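Local coordinates for exopolysaccharide biosynthesis protein (Pantoea stewartii subsp. stewartii DC283, PDB 6TGF) that modifies the glycan matrix of bacterial biofilms, probably as a hydrolase, with a parallel beta-helix fold resembling that of bacteriophage tailspikes, at residues 475-487 / 500-514. Sequence-based numbering, arbitrary orientation.
Sequences AWHSRLNTRQTNL and DRWLSAWEMGSTRVE. With EDO (1,2-ethanediol), chain C.
Arg501 lays its aliphatic root over one face of the His477 imidazole, CB standing 3.5 Å from the ring centroid in a CH-pi contact. Its CG runs anti to the backbone N (chi1 -169°), which carries the chain across that face and leaves NE to bond Leu503 O. Leu503 repeats the theme on a charged group: its CD1 methyl sits over the centre of one face of the Arg479 guanidinium. Glu507 reaches the same arginine through water 1, which accepts from Arg479 NH1 and donates to Glu507 O and OE2; the carboxylate also pairs with Arg651 of the second subunit. Met508 bends back until SD lies at the edge of the His477 ring, 5.0 Å from its centroid.

Ser510 OG then takes the Leu480 N-H at 2.9 Å, standing where a backbone acceptor would, and is held a second time by Asn495. Regular parallel pairing starts at Thr511, whose N gives to Leu480 O, with Thr482 N to Thr511 O (3.1 Å) and Val513 N to Thr482 O. Glu514 bends at chi2 (-71°), bringing the syn lone pair of OE2 to Thr485 N (3.0 Å), while water 2 joins OE2 to Thr482 OG1. Parallel strands stacked this way, here with Asn481 and Thr511 hydrogen-bonded to Val513 O and Glu514 O of the second subunit, exemplify the coil-on-coil pairing of a trimeric, tailspike-like parallel beta-helix.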
loop_
_atom_site.group_PDB
_atom_site.type_symbol
_atom_site.label_atom_id
_atom_site.label_comp_id
_atom_site.label_asym_id
_atom_site.label_seq_id
_atom_site.Cartn_x
_atom_site.Cartn_y
_atom_site.Cartn_z
ATOM N N ALA B 475 14.637 -6.866 19.281
ATOM C CA ALA B 475 14.442 -5.434 18.948
ATOM C C ALA B 475 15.115 -4.558 20.012
ATOM O O ALA B 475 14.503 -3.554 20.426
ATOM C CB ALA B 475 12.966 -5.141 18.830
ATOM N N TRP B 476 16.339 -4.919 20.421
ATOM C CA TRP B 476 17.122 -4.212 21.472
ATOM C C TRP B 476 17.427 -2.783 21.009
ATOM O O TRP B 476 17.927 -2.628 19.879
ATOM C CB TRP B 476 18.415 -4.967 21.810
ATOM C CG TRP B 476 18.221 -6.349 22.352
ATOM C CD1 TRP B 476 17.136 -6.833 23.024
ATOM C CD2 TRP B 476 19.171 -7.429 22.297
ATOM N NE1 TRP B 476 17.337 -8.143 23.370
ATOM C CE2 TRP B 476 18.576 -8.535 22.942
ATOM C CE3 TRP B 476 20.456 -7.573 21.762
ATOM C CZ2 TRP B 476 19.226 -9.763 23.062
ATOM C CZ3 TRP B 476 21.098 -8.787 21.882
ATOM C CH2 TRP B 476 20.488 -9.867 22.523
ATOM N N HIS B 477 17.117 -1.786 21.847
ATOM C CA HIS B 477 17.347 -0.335 21.595
ATOM C C HIS B 477 16.606 0.122 20.332
ATOM O O HIS B 477 16.961 1.194 19.806
ATOM C CB HIS B 477 18.850 -0.033 21.473
ATOM C CG HIS B 477 19.658 -0.432 22.661
ATOM N ND1 HIS B 477 19.584 0.239 23.867
ATOM C CD2 HIS B 477 20.568 -1.415 22.830
ATOM C CE1 HIS B 477 20.404 -0.324 24.730
ATOM N NE2 HIS B 477 21.022 -1.340 24.119
ATOM N N SER B 478 15.616 -0.646 19.861
ATOM C CA SER B 478 14.909 -0.396 18.578
ATOM C C SER B 478 13.747 0.576 18.811
ATOM O O SER B 478 12.957 0.342 19.744
ATOM C CB SER B 478 14.441 -1.680 17.947
ATOM O OG SER B 478 14.215 -1.499 16.557
ATOM N N ARG B 479 13.658 1.622 17.987
ATOM C CA ARG B 479 12.636 2.699 18.091
ATOM C C ARG B 479 11.373 2.252 17.346
ATOM O O ARG B 479 11.268 2.530 16.132
ATOM C CB ARG B 479 13.201 4.011 17.534
ATOM C CG ARG B 479 14.490 4.472 18.199
ATOM C CD ARG B 479 15.111 5.655 17.483
ATOM N NE ARG B 479 15.769 5.289 16.236
ATOM C CZ ARG B 479 16.185 6.152 15.310
ATOM N NH1 ARG B 479 16.007 7.453 15.474
ATOM N NH2 ARG B 479 16.777 5.706 14.216
ATOM N N LEU B 480 10.455 1.577 18.046
ATOM C CA LEU B 480 9.249 0.942 17.448
ATOM C C LEU B 480 8.053 1.897 17.538
ATOM O O LEU B 480 7.956 2.639 18.532
ATOM C CB LEU B 480 8.958 -0.378 18.170
ATOM C CG LEU B 480 10.127 -1.357 18.263
ATOM C CD1 LEU B 480 9.657 -2.701 18.801
ATOM C CD2 LEU B 480 10.812 -1.538 16.914
ATOM N N ASN B 481 7.190 1.862 16.519
ATOM C CA ASN B 481 5.924 2.639 16.421
ATOM C C ASN B 481 4.853 1.696 15.852
ATOM O O ASN B 481 4.741 1.605 14.613
ATOM C CB ASN B 481 6.134 3.907 15.585
ATOM C CG ASN B 481 5.051 4.946 15.774
ATOM O OD1 ASN B 481 3.938 4.629 16.192
ATOM N ND2 ASN B 481 5.367 6.194 15.467
ATOM N N THR B 482 4.117 0.996 16.723
ATOM C CA THR B 482 3.398 -0.261 16.374
ATOM C C THR B 482 1.884 -0.111 16.558
ATOM O O THR B 482 1.460 0.674 17.429
ATOM C CB THR B 482 3.934 -1.445 17.191
ATOM O OG1 THR B 482 3.357 -1.409 18.497
ATOM C CG2 THR B 482 5.443 -1.448 17.307
ATOM N N ARG B 483 1.113 -0.859 15.760
ATOM C CA ARG B 483 -0.356 -1.040 15.914
ATOM C C ARG B 483 -0.727 -2.502 15.641
ATOM O O ARG B 483 -0.175 -3.085 14.687
ATOM C CB ARG B 483 -1.136 -0.135 14.955
ATOM C CG ARG B 483 -1.003 1.352 15.245
ATOM C CD ARG B 483 -1.961 2.168 14.399
ATOM N NE ARG B 483 -1.717 1.979 12.976
ATOM C CZ ARG B 483 -2.521 2.390 12.001
ATOM N NH1 ARG B 483 -3.649 3.024 12.281
ATOM N NH2 ARG B 483 -2.194 2.159 10.741
ATOM N N GLN B 484 -1.631 -3.057 16.454
ATOM C CA GLN B 484 -2.287 -4.376 16.243
ATOM C C GLN B 484 -1.223 -5.471 16.084
ATOM O O GLN B 484 -1.302 -6.242 15.106
ATOM C CB GLN B 484 -3.226 -4.300 15.036
ATOM C CG GLN B 484 -4.347 -5.330 15.071
ATOM C CD GLN B 484 -5.259 -5.231 13.872
ATOM O OE1 GLN B 484 -6.363 -4.698 13.950
ATOM N NE2 GLN B 484 -4.795 -5.740 12.742
ATOM N N THR B 485 -0.268 -5.540 17.017
ATOM C CA THR B 485 0.723 -6.644 17.123
ATOM C C THR B 485 0.015 -7.860 17.730
ATOM O O THR B 485 -0.536 -7.728 18.840
ATOM C CB THR B 485 1.953 -6.235 17.941
ATOM O OG1 THR B 485 2.484 -5.034 17.378
ATOM C CG2 THR B 485 3.024 -7.304 17.965
ATOM N N ASN B 486 0.021 -8.986 17.012
ATOM C CA ASN B 486 -0.675 -10.242 17.396
ATOM C C ASN B 486 0.369 -11.283 17.813
ATOM O O ASN B 486 1.014 -11.859 16.919
ATOM C CB ASN B 486 -1.555 -10.757 16.255
ATOM C CG ASN B 486 -2.205 -12.089 16.560
ATOM O OD1 ASN B 486 -2.288 -12.954 15.692
ATOM N ND2 ASN B 486 -2.663 -12.267 17.787
ATOM N N LEU B 487 0.520 -11.505 19.122
ATOM C CA LEU B 487 1.449 -12.506 19.712
ATOM C C LEU B 487 0.631 -13.664 20.302
ATOM O O LEU B 487 -0.165 -13.412 21.227
ATOM C CB LEU B 487 2.305 -11.825 20.784
ATOM C CG LEU B 487 2.947 -10.499 20.381
ATOM C CD1 LEU B 487 3.666 -9.867 21.560
ATOM C CD2 LEU B 487 3.901 -10.681 19.209
ATOM N N ASP B 500 24.803 -3.650 22.571
ATOM C CA ASP B 500 25.345 -2.308 22.224
ATOM C C ASP B 500 24.227 -1.426 21.663
ATOM O O ASP B 500 23.558 -1.857 20.702
ATOM C CB ASP B 500 26.487 -2.409 21.210
ATOM C CG ASP B 500 27.734 -3.096 21.739
ATOM O OD1 ASP B 500 27.761 -3.429 22.944
ATOM O OD2 ASP B 500 28.670 -3.294 20.939
ATOM N N ARG B 501 24.045 -0.236 22.244
ATOM C CA ARG B 501 23.139 0.826 21.731
ATOM C C ARG B 501 23.882 1.601 20.638
ATOM O O ARG B 501 24.940 2.182 20.946
ATOM C CB ARG B 501 22.708 1.758 22.867
ATOM C CG ARG B 501 21.579 2.713 22.499
ATOM C CD ARG B 501 21.320 3.721 23.601
ATOM N NE ARG B 501 22.499 4.540 23.856
ATOM C CZ ARG B 501 22.976 4.864 25.057
ATOM N NH1 ARG B 501 22.392 4.431 26.162
ATOM N NH2 ARG B 501 24.057 5.618 25.147
ATOM N N TRP B 502 23.348 1.605 19.414
ATOM C CA TRP B 502 23.975 2.246 18.228
ATOM C C TRP B 502 23.886 3.772 18.354
ATOM O O TRP B 502 24.944 4.427 18.284
ATOM C CB TRP B 502 23.331 1.746 16.929
ATOM C CG TRP B 502 23.827 2.465 15.714
ATOM C CD1 TRP B 502 25.128 2.706 15.383
ATOM C CD2 TRP B 502 23.033 3.048 14.667
ATOM N NE1 TRP B 502 25.200 3.398 14.205
ATOM C CE2 TRP B 502 23.931 3.621 13.741
ATOM C CE3 TRP B 502 21.658 3.140 14.418
ATOM C CZ2 TRP B 502 23.494 4.277 12.590
ATOM C CZ3 TRP B 502 21.228 3.786 13.280
ATOM C CH2 TRP B 502 22.135 4.348 12.381
ATOM N N LEU B 503 22.672 4.304 18.533
ATOM C CA LEU B 503 22.389 5.763 18.635
ATOM C C LEU B 503 22.468 6.207 20.101
ATOM O O LEU B 503 22.686 5.341 20.973
ATOM C CB LEU B 503 21.005 6.047 18.043
ATOM C CG LEU B 503 20.813 5.633 16.583
ATOM C CD1 LEU B 503 19.392 5.913 16.124
ATOM C CD2 LEU B 503 21.812 6.335 15.674
ATOM N N SER B 504 22.304 7.510 20.354
ATOM C CA SER B 504 22.387 8.135 21.701
ATOM C C SER B 504 21.172 7.724 22.540
ATOM O O SER B 504 20.141 7.339 21.950
ATOM C CB SER B 504 22.504 9.637 21.610
ATOM O OG SER B 504 21.239 10.236 21.371
ATOM N N ALA B 505 21.299 7.815 23.867
ATOM C CA ALA B 505 20.236 7.514 24.856
ATOM C C ALA B 505 18.996 8.374 24.576
ATOM O O ALA B 505 17.876 7.902 24.849
ATOM C CB ALA B 505 20.760 7.746 26.253
ATOM N N TRP B 506 19.196 9.586 24.048
ATOM C CA TRP B 506 18.131 10.595 23.796
ATOM C C TRP B 506 17.209 10.148 22.655
ATOM O O TRP B 506 16.052 10.608 22.630
ATOM C CB TRP B 506 18.752 11.966 23.506
ATOM C CG TRP B 506 19.464 12.553 24.686
ATOM C CD1 TRP B 506 18.895 12.990 25.846
ATOM C CD2 TRP B 506 20.880 12.756 24.830
ATOM N NE1 TRP B 506 19.857 13.457 26.700
ATOM C CE2 TRP B 506 21.085 13.326 26.105
ATOM C CE3 TRP B 506 21.991 12.518 24.011
ATOM C CZ2 TRP B 506 22.356 13.654 26.577
ATOM C CZ3 TRP B 506 23.246 12.845 24.478
ATOM C CH2 TRP B 506 23.423 13.406 25.744
ATOM N N GLU B 507 17.697 9.295 21.748
ATOM C CA GLU B 507 16.927 8.808 20.573
ATOM C C GLU B 507 16.044 7.615 20.964
ATOM O O GLU B 507 15.169 7.253 20.157
ATOM C CB GLU B 507 17.872 8.418 19.434
ATOM C CG GLU B 507 18.777 9.545 18.969
ATOM C CD GLU B 507 18.073 10.772 18.411
ATOM O OE1 GLU B 507 18.776 11.738 18.053
ATOM O OE2 GLU B 507 16.829 10.767 18.333
ATOM N N MET B 508 16.250 7.040 22.152
ATOM C CA MET B 508 15.624 5.757 22.573
ATOM C C MET B 508 14.145 5.962 22.914
ATOM O O MET B 508 13.752 7.106 23.211
ATOM C CB MET B 508 16.348 5.165 23.787
ATOM C CG MET B 508 17.770 4.737 23.485
ATOM S SD MET B 508 17.853 3.452 22.209
ATOM C CE MET B 508 18.189 4.433 20.747
ATOM N N GLY B 509 13.374 4.872 22.859
ATOM C CA GLY B 509 11.936 4.824 23.185
ATOM C C GLY B 509 11.137 4.136 22.092
ATOM O O GLY B 509 11.545 4.218 20.919
ATOM N N SER B 510 10.045 3.468 22.471
ATOM C CA SER B 510 9.023 2.885 21.565
ATOM C C SER B 510 7.630 3.341 22.013
ATOM O O SER B 510 7.447 3.583 23.222
ATOM C CB SER B 510 9.113 1.380 21.535
ATOM O OG SER B 510 10.299 0.953 20.884
ATOM N N THR B 511 6.696 3.456 21.066
ATOM C CA THR B 511 5.253 3.708 21.319
ATOM C C THR B 511 4.449 2.548 20.721
ATOM O O THR B 511 4.638 2.244 19.528
ATOM C CB THR B 511 4.819 5.075 20.776
ATOM O OG1 THR B 511 5.515 6.067 21.530
ATOM C CG2 THR B 511 3.329 5.315 20.877
ATOM N N ARG B 512 3.606 1.919 21.540
ATOM C CA ARG B 512 2.719 0.800 21.135
ATOM C C ARG B 512 1.269 1.269 21.280
ATOM O O ARG B 512 0.818 1.455 22.427
ATOM C CB ARG B 512 3.015 -0.443 21.981
ATOM C CG ARG B 512 4.420 -0.999 21.796
ATOM C CD ARG B 512 4.677 -2.217 22.664
ATOM N NE ARG B 512 4.697 -1.892 24.085
ATOM C CZ ARG B 512 4.638 -2.783 25.077
ATOM N NH1 ARG B 512 4.552 -4.079 24.817
ATOM N NH2 ARG B 512 4.662 -2.368 26.334
ATOM N N VAL B 513 0.591 1.489 20.151
ATOM C CA VAL B 513 -0.850 1.867 20.090
ATOM C C VAL B 513 -1.650 0.596 19.799
ATOM O O VAL B 513 -1.545 0.081 18.670
ATOM C CB VAL B 513 -1.104 2.964 19.039
ATOM C CG1 VAL B 513 -2.577 3.330 18.944
ATOM C CG2 VAL B 513 -0.267 4.204 19.312
ATOM N N GLU B 514 -2.395 0.106 20.793
ATOM C CA GLU B 514 -3.281 -1.084 20.678
ATOM C C GLU B 514 -4.729 -0.654 20.928
ATOM O O GLU B 514 -4.941 0.422 21.518
ATOM C CB GLU B 514 -2.851 -2.173 21.663
ATOM C CG GLU B 514 -1.516 -2.806 21.318
ATOM C CD GLU B 514 -1.525 -3.706 20.094
ATOM O OE1 GLU B 514 -2.628 -4.076 19.636
ATOM O OE2 GLU B 514 -0.427 -4.037 19.599
HETATM C C1 EDO C . -3.532 -8.959 20.612
HETATM O O1 EDO C . -3.695 -9.875 19.547
HETATM C C2 EDO C . -2.986 -9.586 21.843
HETATM O O2 EDO C . -1.715 -10.180 21.660
HETATM O O HOH W 1 14.488 8.831 17.972
HETATM O O HOH W 2 0.792 -1.729 19.092
#